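PDB 4ACK: TSSL from Francisella novicida, which probably serves, through this helical cytoplasmic domain, as the conserved TssL (DotU) component of the type VI secretion machinery, a virulence-associated protein transport system. Local coordinates for residues A[67-72]-A[130-134]; A[62-67]-A[90-96]; A[121-125]-A[151-155]; A[27-31]-A[83-87]. All blocks are in the same frame, centred on the assembly; numbering follows the deposited sequence.

All four contacts belong to one all-helical cytoplasmic domain of the DotU family. Contacts 1 and 2 share helix 55-79 and Ala-67, with centres about 12 Å apart, and meet where Asp-70 OD2 accepts from Gln-90 N. Contact 4 joins the start of helix 30-52 to the loop after helix 55-79 and reaches contact 1 through Trp-86 NE1 and Asp-70 OD1. Contact 3 lies about 32 Å from contact 4, centre to centre, on the other side of the chain's centre; Pro-64 of helix 55-79 packs on its Ile-124. Along the chain contact 1 crosses each of the others, whereas contact 3 opens after contacts 2 and 4 have closed. Helix 55-79 thus ties the set together.

Contact 1: A[67-72]-A[130-134]; sequences AYVDEK and NDFYG
Glu-71 and Lys-72 supply the charged groups of this contact, reaching from helix 55-79 to the loop that follows helix 118-129. The carboxylate of Glu-71 is gripped by two consecutive backbone amides: Tyr-133 N reaches OE2 at 3.1 Å, nearly straight (164°) and on its syn lone pair, while Gly-134 N gives OE1 a more bent bond of 2.9 Å. With CG anti to the backbone N (chi1 -177°) and an extended chain beyond it, Glu-71 spans the gap. Lys-72 NZ uses the anti lone pair of OE2 in a salt bridge of 3.2 Å; it also lies beside Asp-131 O, at a modelled separation too short to rely on.

The apolar part is built on Phe-132. Its CD1 lies 4.1 Å from Tyr-68 CB as the two side chains run past each other in opposite senses, and Val-103 of helix 99-112 touches the Phe-132 side chain.

A polar atom meets the Tyr-68 ring separately: Asn-130 O lies at its edge, in plane, 3.3 Å from CE2.

Asp-131, at positive phi, completes a Schellman motif ending helix 118-129. The loop presents two main-chain N-H groups to the Glu-71 carboxylate, while Phe-132 packs beside them, and Lys-72 probably stabilises the negative charge.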
loop_
_atom_site.group_PDB
_atom_site.type_symbol
_atom_site.label_atom_id
_atom_site.label_comp_id
_atom_site.label_asym_id
_atom_site.label_seq_id
_atom_site.Cartn_x
_atom_site.Cartn_y
_atom_site.Cartn_z
ATOM N N ALA A 67 -3.574 1.528 -0.727
ATOM C CA ALA A 67 -4.182 0.826 -1.837
ATOM C C ALA A 67 -3.979 -0.697 -1.706
ATOM O O ALA A 67 -4.873 -1.481 -2.059
ATOM C CB ALA A 67 -3.575 1.304 -3.142
ATOM N N TYR A 68 -2.798 -1.118 -1.245
ATOM C CA TYR A 68 -2.560 -2.503 -0.981
ATOM C C TYR A 68 -3.551 -3.032 0.126
ATOM O O TYR A 68 -4.206 -4.085 -0.054
ATOM C CB TYR A 68 -1.104 -2.729 -0.619
ATOM C CG TYR A 68 -0.851 -4.050 0.103
ATOM C CD1 TYR A 68 -0.991 -4.157 1.523
ATOM C CD2 TYR A 68 -0.606 -5.205 -0.619
ATOM C CE1 TYR A 68 -0.827 -5.411 2.193
ATOM C CE2 TYR A 68 -0.429 -6.453 0.008
ATOM C CZ TYR A 68 -0.522 -6.554 1.414
ATOM O OH TYR A 68 -0.306 -7.794 1.969
ATOM N N VAL A 69 -3.667 -2.299 1.246
ATOM C CA VAL A 69 -4.555 -2.698 2.329
ATOM C C VAL A 69 -6.016 -2.747 1.826
ATOM O O VAL A 69 -6.717 -3.756 2.021
ATOM C CB VAL A 69 -4.495 -1.757 3.528
ATOM C CG1 VAL A 69 -5.549 -2.182 4.541
ATOM C CG2 VAL A 69 -3.089 -1.784 4.188
ATOM N N ASP A 70 -6.464 -1.657 1.202
ATOM C CA ASP A 70 -7.775 -1.624 0.599
ATOM C C ASP A 70 -8.028 -2.822 -0.320
ATOM O O ASP A 70 -9.105 -3.411 -0.246
ATOM C CB ASP A 70 -7.997 -0.344 -0.173
ATOM C CG ASP A 70 -8.227 0.838 0.718
ATOM O OD1 ASP A 70 -8.508 0.670 1.948
ATOM O OD2 ASP A 70 -8.114 1.965 0.185
ATOM N N GLU A 71 -7.035 -3.191 -1.147
ATOM C CA GLU A 71 -7.235 -4.240 -2.141
ATOM C C GLU A 71 -7.465 -5.602 -1.465
ATOM O O GLU A 71 -8.211 -6.450 -1.938
ATOM C CB GLU A 71 -6.007 -4.372 -3.046
ATOM C CG GLU A 71 -6.202 -5.449 -4.182
ATOM C CD GLU A 71 -5.060 -5.473 -5.160
ATOM O OE1 GLU A 71 -4.912 -4.445 -5.861
ATOM O OE2 GLU A 71 -4.304 -6.485 -5.204
ATOM N N LYS A 72 -6.711 -5.836 -0.400
ATOM C CA LYS A 72 -6.745 -7.125 0.252
ATOM C C LYS A 72 -8.080 -7.230 1.043
ATOM O O LYS A 72 -8.711 -8.281 1.071
ATOM C CB LYS A 72 -5.485 -7.313 1.122
ATOM C CG LYS A 72 -4.177 -7.480 0.293
ATOM C CD LYS A 72 -4.409 -8.302 -1.019
ATOM C CE LYS A 72 -3.156 -8.443 -1.924
ATOM N NZ LYS A 72 -3.517 -8.928 -3.344
ATOM N N ASN A 130 4.145 -8.796 -1.732
ATOM C CA ASN A 130 2.872 -9.232 -1.125
ATOM C C ASN A 130 1.601 -9.298 -2.029
ATOM O O ASN A 130 0.470 -9.200 -1.528
ATOM C CB ASN A 130 2.641 -8.450 0.158
ATOM C CG ASN A 130 3.653 -8.879 1.237
ATOM O OD1 ASN A 130 3.390 -9.848 1.949
ATOM N ND2 ASN A 130 4.865 -8.278 1.233
ATOM N N ASP A 131 1.812 -9.483 -3.337
ATOM C CA ASP A 131 0.744 -9.778 -4.318
ATOM C C ASP A 131 -0.259 -8.663 -4.530
ATOM O O ASP A 131 -1.455 -8.939 -4.732
ATOM C CB ASP A 131 0.053 -11.106 -3.992
ATOM C CG ASP A 131 1.046 -12.249 -3.999
ATOM O OD1 ASP A 131 2.031 -12.169 -4.747
ATOM O OD2 ASP A 131 0.882 -13.201 -3.244
ATOM N N PHE A 132 0.208 -7.412 -4.446
ATOM C CA PHE A 132 -0.559 -6.324 -5.029
ATOM C C PHE A 132 -0.648 -6.522 -6.558
ATOM O O PHE A 132 0.366 -6.706 -7.245
ATOM C CB PHE A 132 0.039 -4.952 -4.718
ATOM C CG PHE A 132 -0.809 -3.805 -5.203
ATOM C CD1 PHE A 132 -1.993 -3.450 -4.541
ATOM C CD2 PHE A 132 -0.453 -3.115 -6.355
ATOM C CE1 PHE A 132 -2.777 -2.371 -4.984
ATOM C CE2 PHE A 132 -1.241 -2.068 -6.849
ATOM C CZ PHE A 132 -2.388 -1.667 -6.141
ATOM N N TYR A 133 -1.870 -6.485 -7.050
ATOM C CA TYR A 133 -2.184 -6.696 -8.484
ATOM C C TYR A 133 -2.744 -5.425 -9.145
ATOM O O TYR A 133 -2.453 -5.148 -10.303
ATOM C CB TYR A 133 -3.212 -7.817 -8.658
ATOM C CG TYR A 133 -2.736 -9.146 -8.151
ATOM C CD1 TYR A 133 -1.409 -9.551 -8.322
ATOM C CD2 TYR A 133 -3.596 -9.998 -7.479
ATOM C CE1 TYR A 133 -0.970 -10.797 -7.843
ATOM C CE2 TYR A 133 -3.153 -11.250 -7.014
ATOM C CZ TYR A 133 -1.844 -11.627 -7.209
ATOM O OH TYR A 133 -1.402 -12.836 -6.728
ATOM N N GLY A 134 -3.513 -4.673 -8.382
ATOM C CA GLY A 134 -4.184 -3.485 -8.842
ATOM C C GLY A 134 -4.907 -3.792 -10.132
ATOM O O GLY A 134 -5.661 -4.759 -10.188
#

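Contact 2: A[62-67]-A[90-96]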
loop_
_atom_site.group_PDB
_atom_site.type_symbol
_atom_site.label_atom_id
_atom_site.label_comp_id
_atom_site.label_asym_id
_atom_site.label_seq_id
_atom_site.Cartn_x
_atom_site.Cartn_y
_atom_site.Cartn_z
ATOM N N VAL A 62 3.033 6.458 1.073
ATOM C CA VAL A 62 1.887 6.028 1.847
ATOM C C VAL A 62 0.642 5.630 0.965
ATOM O O VAL A 62 -0.106 4.749 1.328
ATOM C CB VAL A 62 1.483 7.131 2.847
ATOM C CG1 VAL A 62 0.107 6.837 3.613
ATOM C CG2 VAL A 62 2.666 7.376 3.827
ATOM N N PHE A 63 0.404 6.314 -0.153
ATOM C CA PHE A 63 -0.780 5.911 -0.959
ATOM C C PHE A 63 -0.753 4.409 -1.396
ATOM O O PHE A 63 -1.756 3.733 -1.294
ATOM C CB PHE A 63 -0.933 6.793 -2.178
ATOM C CG PHE A 63 -2.134 6.442 -2.994
ATOM C CD1 PHE A 63 -2.067 5.420 -3.957
ATOM C CD2 PHE A 63 -3.345 7.077 -2.743
ATOM C CE1 PHE A 63 -3.216 5.087 -4.711
ATOM C CE2 PHE A 63 -4.518 6.738 -3.495
ATOM C CZ PHE A 63 -4.440 5.755 -4.456
ATOM N N PRO A 64 0.370 3.913 -1.931
ATOM C CA PRO A 64 0.365 2.549 -2.368
ATOM C C PRO A 64 0.133 1.558 -1.233
ATOM O O PRO A 64 -0.355 0.464 -1.487
ATOM C CB PRO A 64 1.784 2.342 -2.929
ATOM C CG PRO A 64 2.196 3.754 -3.388
ATOM C CD PRO A 64 1.594 4.628 -2.327
ATOM N N LEU A 65 0.566 1.892 -0.008
ATOM C CA LEU A 65 0.366 0.995 1.112
ATOM C C LEU A 65 -1.084 0.960 1.426
ATOM O O LEU A 65 -1.626 -0.109 1.685
ATOM C CB LEU A 65 1.187 1.440 2.350
ATOM C CG LEU A 65 0.925 0.647 3.618
ATOM C CD1 LEU A 65 1.442 -0.772 3.321
ATOM C CD2 LEU A 65 1.698 1.327 4.782
ATOM N N LEU A 66 -1.747 2.104 1.408
ATOM C CA LEU A 66 -3.205 2.128 1.591
ATOM C C LEU A 66 -4.003 1.379 0.522
ATOM O O LEU A 66 -5.065 0.763 0.821
ATOM C CB LEU A 66 -3.739 3.544 1.578
ATOM C CG LEU A 66 -3.098 4.553 2.529
ATOM C CD1 LEU A 66 -3.847 5.884 2.461
ATOM C CD2 LEU A 66 -3.028 4.050 3.952
ATOM N N ALA A 67 -3.574 1.528 -0.727
ATOM C CA ALA A 67 -4.182 0.826 -1.837
ATOM C C ALA A 67 -3.979 -0.697 -1.706
ATOM O O ALA A 67 -4.873 -1.481 -2.059
ATOM C CB ALA A 67 -3.575 1.304 -3.142
ATOM N N GLN A 90 -7.619 4.605 1.142
ATOM C CA GLN A 90 -6.969 5.443 0.141
ATOM C C GLN A 90 -7.860 6.688 -0.099
ATOM O O GLN A 90 -7.363 7.785 -0.424
ATOM C CB GLN A 90 -6.682 4.643 -1.146
ATOM C CG GLN A 90 -7.909 4.449 -2.021
ATOM C CD GLN A 90 -7.664 3.435 -3.078
ATOM O OE1 GLN A 90 -7.593 3.776 -4.259
ATOM N NE2 GLN A 90 -7.476 2.163 -2.664
ATOM N N LEU A 91 -9.170 6.500 0.079
ATOM C CA LEU A 91 -10.134 7.585 -0.090
ATOM C C LEU A 91 -10.156 8.567 1.113
ATOM O O LEU A 91 -10.193 9.784 0.930
ATOM C CB LEU A 91 -11.539 7.014 -0.329
ATOM C CG LEU A 91 -12.663 7.962 -0.759
ATOM C CD1 LEU A 91 -12.315 8.856 -1.962
ATOM C CD2 LEU A 91 -13.929 7.134 -1.082
ATOM N N GLU A 92 -10.166 8.028 2.338
ATOM C CA GLU A 92 -10.124 8.850 3.557
ATOM C C GLU A 92 -8.874 9.769 3.567
ATOM O O GLU A 92 -8.953 10.933 3.932
ATOM C CB GLU A 92 -10.088 7.920 4.761
ATOM C CG GLU A 92 -10.498 8.545 6.056
ATOM C CD GLU A 92 -10.178 7.657 7.249
ATOM O OE1 GLU A 92 -10.578 6.464 7.239
ATOM O OE2 GLU A 92 -9.526 8.167 8.203
ATOM N N TYR A 93 -7.738 9.239 3.140
ATOM C CA TYR A 93 -6.455 9.914 3.284
ATOM C C TYR A 93 -5.999 10.771 2.111
ATOM O O TYR A 93 -5.241 11.725 2.320
ATOM C CB TYR A 93 -5.385 8.888 3.580
ATOM C CG TYR A 93 -5.447 8.465 5.002
ATOM C CD1 TYR A 93 -4.934 9.286 6.016
ATOM C CD2 TYR A 93 -6.060 7.275 5.360
ATOM C CE1 TYR A 93 -5.011 8.904 7.345
ATOM C CE2 TYR A 93 -6.131 6.885 6.688
ATOM C CZ TYR A 93 -5.617 7.704 7.668
ATOM O OH TYR A 93 -5.693 7.306 8.979
ATOM N N TYR A 94 -6.453 10.414 0.898
ATOM C CA TYR A 94 -5.895 10.956 -0.323
ATOM C C TYR A 94 -6.959 11.306 -1.355
ATOM O O TYR A 94 -6.668 11.672 -2.498
ATOM C CB TYR A 94 -4.853 9.992 -0.890
ATOM C CG TYR A 94 -3.557 10.131 -0.143
ATOM C CD1 TYR A 94 -2.840 11.355 -0.156
ATOM C CD2 TYR A 94 -3.079 9.086 0.640
ATOM C CE1 TYR A 94 -1.654 11.506 0.575
ATOM C CE2 TYR A 94 -1.913 9.212 1.364
ATOM C CZ TYR A 94 -1.196 10.418 1.329
ATOM O OH TYR A 94 -0.039 10.510 2.066
ATOM N N ASP A 95 -8.195 11.154 -0.920
ATOM C CA ASP A 95 -9.347 11.629 -1.635
ATOM C C ASP A 95 -9.467 11.055 -3.025
ATOM O O ASP A 95 -9.930 11.737 -3.930
ATOM C CB ASP A 95 -9.346 13.163 -1.705
ATOM C CG ASP A 95 -10.742 13.737 -1.505
ATOM O OD1 ASP A 95 -11.207 13.696 -0.333
ATOM O OD2 ASP A 95 -11.384 14.169 -2.507
ATOM N N ARG A 96 -9.030 9.817 -3.215
ATOM C CA ARG A 96 -9.216 9.167 -4.498
ATOM C C ARG A 96 -9.365 7.678 -4.271
ATOM O O ARG A 96 -9.033 7.170 -3.184
ATOM C CB ARG A 96 -8.102 9.510 -5.480
ATOM C CG ARG A 96 -6.711 9.004 -5.077
ATOM C CD ARG A 96 -5.639 9.693 -5.910
ATOM N NE ARG A 96 -5.764 9.343 -7.311
ATOM C CZ ARG A 96 -5.127 9.944 -8.305
ATOM N NH1 ARG A 96 -4.322 10.967 -8.077
ATOM N NH2 ARG A 96 -5.315 9.524 -9.537
HETATM O O HOH W 1 -6.507 -0.764 -4.096
#
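Leu-66 and Phe-63 form the apolar centre of a near-antiparallel helix pair in this all-helical DotU domain: the local axes of 62-67 and 90-94 run at 157° and approach to 9.7 Å. Leu-66 CD1 touches Tyr-93 CB at 3.6 Å and the edge of the Tyr-94 ring at CD2. The Leu-66 side chain crosses those of both tyrosines at about a right angle.

Phe-63 has CG trans to its own amide nitrogen (chi1 -178°), which swings the ring across to the other segment. Tyr-94 CB sits in the ring plane at the edge, 3.8 Å from Phe-63 CD2, and the methylene Arg-96 CG packs 3.5 Å from Phe-63 CE2. The guanidinium is turned well away from the plane of that ring and pairs with Asp-98. Tyr-102 also meets the Phe-63 ring edge-to-face.

Val-62 brings CG1 into the plane of the Tyr-94 ring, 3.8 Å from CE2, while the phenol oxygen bonds to Gln-46 of helix 30-52. Gln-90 places CG between its backbone N and carbonyl carbon (chi1 78°) and then extends, directing its amide past Phe-63; OE1 accepts from Gly-99 N. A water donates to Ala-67 O at 2.7 Å and accepts only a weak bond from Gln-90 NE2, 3.4 Å away.

Contact 3: A[121-125]-A[151-155]; sequences YQTIS and EIDKH
A mixed contact, with an aromatic stack, an isoleucine pair and a close polar pair, joins Tyr-121, Ile-124 and Ser-125 of helix 118-129 to Ile-152 and Asp-153 in the last turn of helix 143-153 and His-155 just after it. Its centre lies about 13 Å from the centre of the chain, and it is partly buried.

The stack is offset and almost parallel: the rings of Tyr-121 and His-155 have centroids 4.2 Å apart and planes only 5° from each other. Displacement sets His-155 CD2 over a face of the tyrosine, toward the rim, 3.6 Å from Tyr-121 CE2. Beyond the stack, the tyrosine hydroxyl bonds to Ile-110 O at the end of helix 99-112.

Next to the rings, Ile-152 fills the middle. Its CG1 approaches Ile-124 CG2 at 3.8 Å, the two side chains crossing near a right angle, and its CG2 branch lies 3.5 Å from Tyr-121 O, against the helix backbone. Ile-152 CD1 meets the tyrosine as well, 4.0 Å from Tyr-121 CD2.

On the other flank the Ser-125 hydroxyl OG lies beside Asp-153 OD1 at a modelled 2.5 Å, so short that the bond is doubtful in detail. This is plain packing of the last two helices of the modelled DotU domain, 118-129 and 143-153, with the Tyr-121/His-155 stack added by a residue just after the second helix.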
loop_
_atom_site.group_PDB
_atom_site.type_symbol
_atom_site.label_atom_id
_atom_site.label_comp_id
_atom_site.label_asym_id
_atom_site.label_seq_id
_atom_site.Cartn_x
_atom_site.Cartn_y
_atom_site.Cartn_z
ATOM N N TYR A 121 10.907 3.092 -3.621
ATOM C CA TYR A 121 11.079 1.812 -4.296
ATOM C C TYR A 121 10.838 0.560 -3.418
ATOM O O TYR A 121 10.420 -0.520 -3.952
ATOM C CB TYR A 121 12.474 1.751 -4.933
ATOM C CG TYR A 121 12.761 2.989 -5.789
ATOM C CD1 TYR A 121 13.280 4.152 -5.222
ATOM C CD2 TYR A 121 12.464 3.008 -7.171
ATOM C CE1 TYR A 121 13.547 5.335 -6.015
ATOM C CE2 TYR A 121 12.702 4.182 -7.975
ATOM C CZ TYR A 121 13.236 5.342 -7.381
ATOM O OH TYR A 121 13.430 6.518 -8.154
ATOM N N GLN A 122 11.184 0.662 -2.108
ATOM C CA GLN A 122 11.076 -0.446 -1.171
ATOM C C GLN A 122 9.618 -0.634 -0.845
ATOM O O GLN A 122 9.163 -1.742 -0.657
ATOM C CB GLN A 122 11.826 -0.149 0.166
ATOM C CG GLN A 122 13.361 -0.006 -0.011
ATOM C CD GLN A 122 14.108 0.383 1.296
ATOM O OE1 GLN A 122 13.797 1.397 1.950
ATOM N NE2 GLN A 122 15.112 -0.426 1.660
ATOM N N THR A 123 8.898 0.462 -0.697
ATOM C CA THR A 123 7.493 0.364 -0.442
ATOM C C THR A 123 6.752 -0.317 -1.631
ATOM O O THR A 123 5.932 -1.228 -1.395
ATOM C CB THR A 123 6.944 1.709 -0.127
ATOM O OG1 THR A 123 7.636 2.197 1.036
ATOM C CG2 THR A 123 5.465 1.599 0.162
ATOM N N ILE A 124 7.094 0.058 -2.878
ATOM C CA ILE A 124 6.483 -0.592 -4.050
ATOM C C ILE A 124 6.897 -2.061 -4.083
ATOM O O ILE A 124 6.072 -2.925 -4.255
ATOM C CB ILE A 124 6.835 0.062 -5.416
ATOM C CG1 ILE A 124 6.419 1.537 -5.452
ATOM C CG2 ILE A 124 6.177 -0.725 -6.601
ATOM C CD1 ILE A 124 4.974 1.796 -5.232
ATOM N N SER A 125 8.192 -2.326 -3.955
ATOM C CA SER A 125 8.713 -3.716 -3.952
ATOM C C SER A 125 7.941 -4.587 -2.916
ATOM O O SER A 125 7.462 -5.688 -3.230
ATOM C CB SER A 125 10.194 -3.707 -3.575
ATOM O OG SER A 125 10.730 -4.988 -3.769
ATOM N N GLU A 151 11.618 -4.163 -12.781
ATOM C CA GLU A 151 12.291 -2.861 -12.814
ATOM C C GLU A 151 12.468 -2.271 -11.419
ATOM O O GLU A 151 13.522 -1.730 -11.103
ATOM C CB GLU A 151 11.581 -1.899 -13.773
ATOM C CG GLU A 151 11.727 -2.351 -15.213
ATOM C CD GLU A 151 13.191 -2.475 -15.632
ATOM O OE1 GLU A 151 13.881 -1.436 -15.602
ATOM O OE2 GLU A 151 13.670 -3.594 -15.974
ATOM N N ILE A 152 11.444 -2.428 -10.592
ATOM C CA ILE A 152 11.473 -1.949 -9.233
ATOM C C ILE A 152 12.533 -2.697 -8.399
ATOM O O ILE A 152 13.210 -2.090 -7.590
ATOM C CB ILE A 152 10.095 -2.027 -8.539
ATOM C CG1 ILE A 152 9.211 -0.845 -8.962
ATOM C CG2 ILE A 152 10.270 -2.066 -7.040
ATOM C CD1 ILE A 152 9.543 0.504 -8.320
ATOM N N ASP A 153 12.663 -3.998 -8.587
ATOM C CA ASP A 153 13.594 -4.730 -7.759
ATOM C C ASP A 153 15.031 -4.426 -8.165
ATOM O O ASP A 153 15.940 -4.518 -7.340
ATOM C CB ASP A 153 13.245 -6.218 -7.707
ATOM C CG ASP A 153 12.072 -6.487 -6.752
ATOM O OD1 ASP A 153 11.631 -5.548 -6.013
ATOM O OD2 ASP A 153 11.580 -7.636 -6.727
ATOM N N LYS A 154 15.202 -3.989 -9.411
ATOM C CA LYS A 154 16.473 -3.596 -9.940
ATOM C C LYS A 154 16.983 -2.331 -9.258
ATOM O O LYS A 154 18.058 -1.874 -9.613
ATOM C CB LYS A 154 16.348 -3.349 -11.445
ATOM C CG LYS A 154 17.393 -4.047 -12.352
ATOM C CD LYS A 154 16.866 -4.296 -13.805
ATOM C CE LYS A 154 16.808 -3.020 -14.713
ATOM N NZ LYS A 154 17.918 -2.925 -15.755
ATOM N N HIS A 155 16.236 -1.773 -8.293
ATOM C CA HIS A 155 16.586 -0.517 -7.568
ATOM C C HIS A 155 17.058 -0.723 -6.103
ATOM O O HIS A 155 16.601 -1.612 -5.361
ATOM C CB HIS A 155 15.398 0.472 -7.584
ATOM C CG HIS A 155 15.482 1.555 -8.632
ATOM N ND1 HIS A 155 15.004 1.396 -9.920
ATOM C CD2 HIS A 155 15.942 2.828 -8.563
ATOM C CE1 HIS A 155 15.207 2.504 -10.610
ATOM N NE2 HIS A 155 15.777 3.389 -9.809
#

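Contact 4: A[27-31]-A[83-87]; sequences DNEKI and NISWS
Ile-31 carries the better-packed part of this contact, meeting Ile-84, Ser-85 and Trp-86 near the start of helix 30-52. Its CG2 branch comes to the edge of the Trp-86 indole, near the ring plane, 4.3 Å from CE3. The other branch ends at CD1, 4.5 Å from Ile-84 CD1. These two approaches are apolar and not tight; the carbonyl oxygen of Ser-85 comes closer, 3.8 Å from Ile-31 CG2. All three residues with hydrophobic side chains, Ile-31, Ile-84 and Trp-86, are buried.

The outer side is different. Asn-28 lies across Asn-83 and Ser-85, but the orientation of its amide is uncertain. Asn-83 and Ser-85 are exposed on this flank. The turn has its own internal tie: Asp-27 OD1 accepts from Glu-29 N at 2.8 Å through its anti lone pair, a capping bond at 158° before the helix.

Segment 83-87 lies in the loop between helix 55-79 and helix 89-94. Ile-84 rests on Leu-76 and Arg-77, and Trp-86 on Val-69 and Leu-73, while the indole NE1 bonds to Asp-70 and the ring makes a cation-pi contact with Arg-35. The extended loop is thus sandwiched between helix 55-79 and the beginning of helix 30-52.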
loop_
_atom_site.group_PDB
_atom_site.type_symbol
_atom_site.label_atom_id
_atom_site.label_comp_id
_atom_site.label_asym_id
_atom_site.label_seq_id
_atom_site.Cartn_x
_atom_site.Cartn_y
_atom_site.Cartn_z
ATOM N N ASP A 27 -15.012 -11.167 12.835
ATOM C CA ASP A 27 -16.241 -10.387 12.663
ATOM C C ASP A 27 -15.969 -8.874 12.459
ATOM O O ASP A 27 -14.817 -8.467 12.357
ATOM C CB ASP A 27 -17.268 -10.698 13.796
ATOM C CG ASP A 27 -16.816 -10.218 15.224
ATOM O OD1 ASP A 27 -16.749 -8.986 15.448
ATOM O OD2 ASP A 27 -16.591 -11.067 16.137
ATOM N N ASN A 28 -17.019 -8.055 12.397
ATOM C CA ASN A 28 -16.909 -6.599 12.201
ATOM C C ASN A 28 -16.490 -5.751 13.416
ATOM O O ASN A 28 -16.441 -4.509 13.332
ATOM C CB ASN A 28 -18.233 -6.036 11.682
ATOM C CG ASN A 28 -18.318 -6.019 10.173
ATOM O OD1 ASN A 28 -18.231 -7.059 9.517
ATOM N ND2 ASN A 28 -18.538 -4.837 9.616
ATOM N N GLU A 29 -16.230 -6.384 14.552
ATOM C CA GLU A 29 -15.723 -5.619 15.671
ATOM C C GLU A 29 -14.204 -5.821 15.732
ATOM O O GLU A 29 -13.470 -4.916 16.150
ATOM C CB GLU A 29 -16.429 -5.984 16.984
ATOM C CG GLU A 29 -15.835 -5.325 18.238
ATOM C CD GLU A 29 -16.577 -4.077 18.697
ATOM O OE1 GLU A 29 -16.963 -3.234 17.853
ATOM O OE2 GLU A 29 -16.748 -3.932 19.927
ATOM N N LYS A 30 -13.747 -6.995 15.303
ATOM C CA LYS A 30 -12.336 -7.258 15.151
ATOM C C LYS A 30 -11.769 -6.355 14.021
ATOM O O LYS A 30 -11.018 -5.405 14.298
ATOM C CB LYS A 30 -12.113 -8.748 14.877
ATOM C CG LYS A 30 -12.591 -9.665 16.035
ATOM C CD LYS A 30 -12.776 -11.092 15.601
ATOM C CE LYS A 30 -12.065 -12.036 16.553
ATOM N NZ LYS A 30 -11.745 -13.330 15.844
ATOM N N ILE A 31 -12.173 -6.622 12.769
ATOM C CA ILE A 31 -11.898 -5.728 11.634
ATOM C C ILE A 31 -11.817 -4.238 12.004
ATOM O O ILE A 31 -10.872 -3.572 11.605
ATOM C CB ILE A 31 -12.884 -5.943 10.444
ATOM C CG1 ILE A 31 -12.272 -6.852 9.372
ATOM C CG2 ILE A 31 -13.268 -4.601 9.795
ATOM C CD1 ILE A 31 -11.973 -8.258 9.804
ATOM N N ASN A 83 -20.351 -10.849 6.488
ATOM C CA ASN A 83 -20.476 -9.531 5.891
ATOM C C ASN A 83 -19.318 -8.652 6.352
ATOM O O ASN A 83 -19.147 -8.418 7.557
ATOM C CB ASN A 83 -21.812 -8.911 6.311
ATOM C CG ASN A 83 -22.030 -7.552 5.718
ATOM O OD1 ASN A 83 -21.713 -7.319 4.552
ATOM N ND2 ASN A 83 -22.581 -6.640 6.511
ATOM N N ILE A 84 -18.489 -8.212 5.408
ATOM C CA ILE A 84 -17.328 -7.372 5.753
ATOM C C ILE A 84 -17.633 -5.933 5.350
ATOM O O ILE A 84 -18.168 -5.656 4.272
ATOM C CB ILE A 84 -15.969 -7.876 5.121
ATOM C CG1 ILE A 84 -15.689 -9.365 5.439
ATOM C CG2 ILE A 84 -14.788 -6.957 5.519
ATOM C CD1 ILE A 84 -14.953 -9.640 6.746
ATOM N N SER A 85 -17.316 -5.029 6.256
ATOM C CA SER A 85 -17.580 -3.633 6.071
ATOM C C SER A 85 -16.196 -2.956 6.078
ATOM O O SER A 85 -15.350 -3.251 6.965
ATOM C CB SER A 85 -18.470 -3.155 7.215
ATOM O OG SER A 85 -19.060 -1.912 6.927
ATOM N N TRP A 86 -15.941 -2.102 5.082
ATOM C CA TRP A 86 -14.607 -1.500 4.855
ATOM C C TRP A 86 -14.686 -0.281 4.010
ATOM O O TRP A 86 -14.799 -0.379 2.785
ATOM C CB TRP A 86 -13.668 -2.458 4.128
ATOM C CG TRP A 86 -12.243 -1.974 4.110
ATOM C CD1 TRP A 86 -11.555 -1.411 3.051
ATOM C CD2 TRP A 86 -11.329 -2.007 5.208
ATOM N NE1 TRP A 86 -10.255 -1.108 3.429
ATOM C CE2 TRP A 86 -10.087 -1.462 4.743
ATOM C CE3 TRP A 86 -11.428 -2.447 6.542
ATOM C CZ2 TRP A 86 -8.961 -1.340 5.568
ATOM C CZ3 TRP A 86 -10.288 -2.332 7.373
ATOM C CH2 TRP A 86 -9.065 -1.784 6.865
ATOM N N SER A 87 -14.656 0.870 4.653
ATOM C CA SER A 87 -14.514 2.110 3.923
ATOM C C SER A 87 -13.012 2.298 3.474
ATOM O O SER A 87 -12.074 2.063 4.259
ATOM C CB SER A 87 -15.011 3.243 4.798
ATOM O OG SER A 87 -15.462 4.301 3.962
#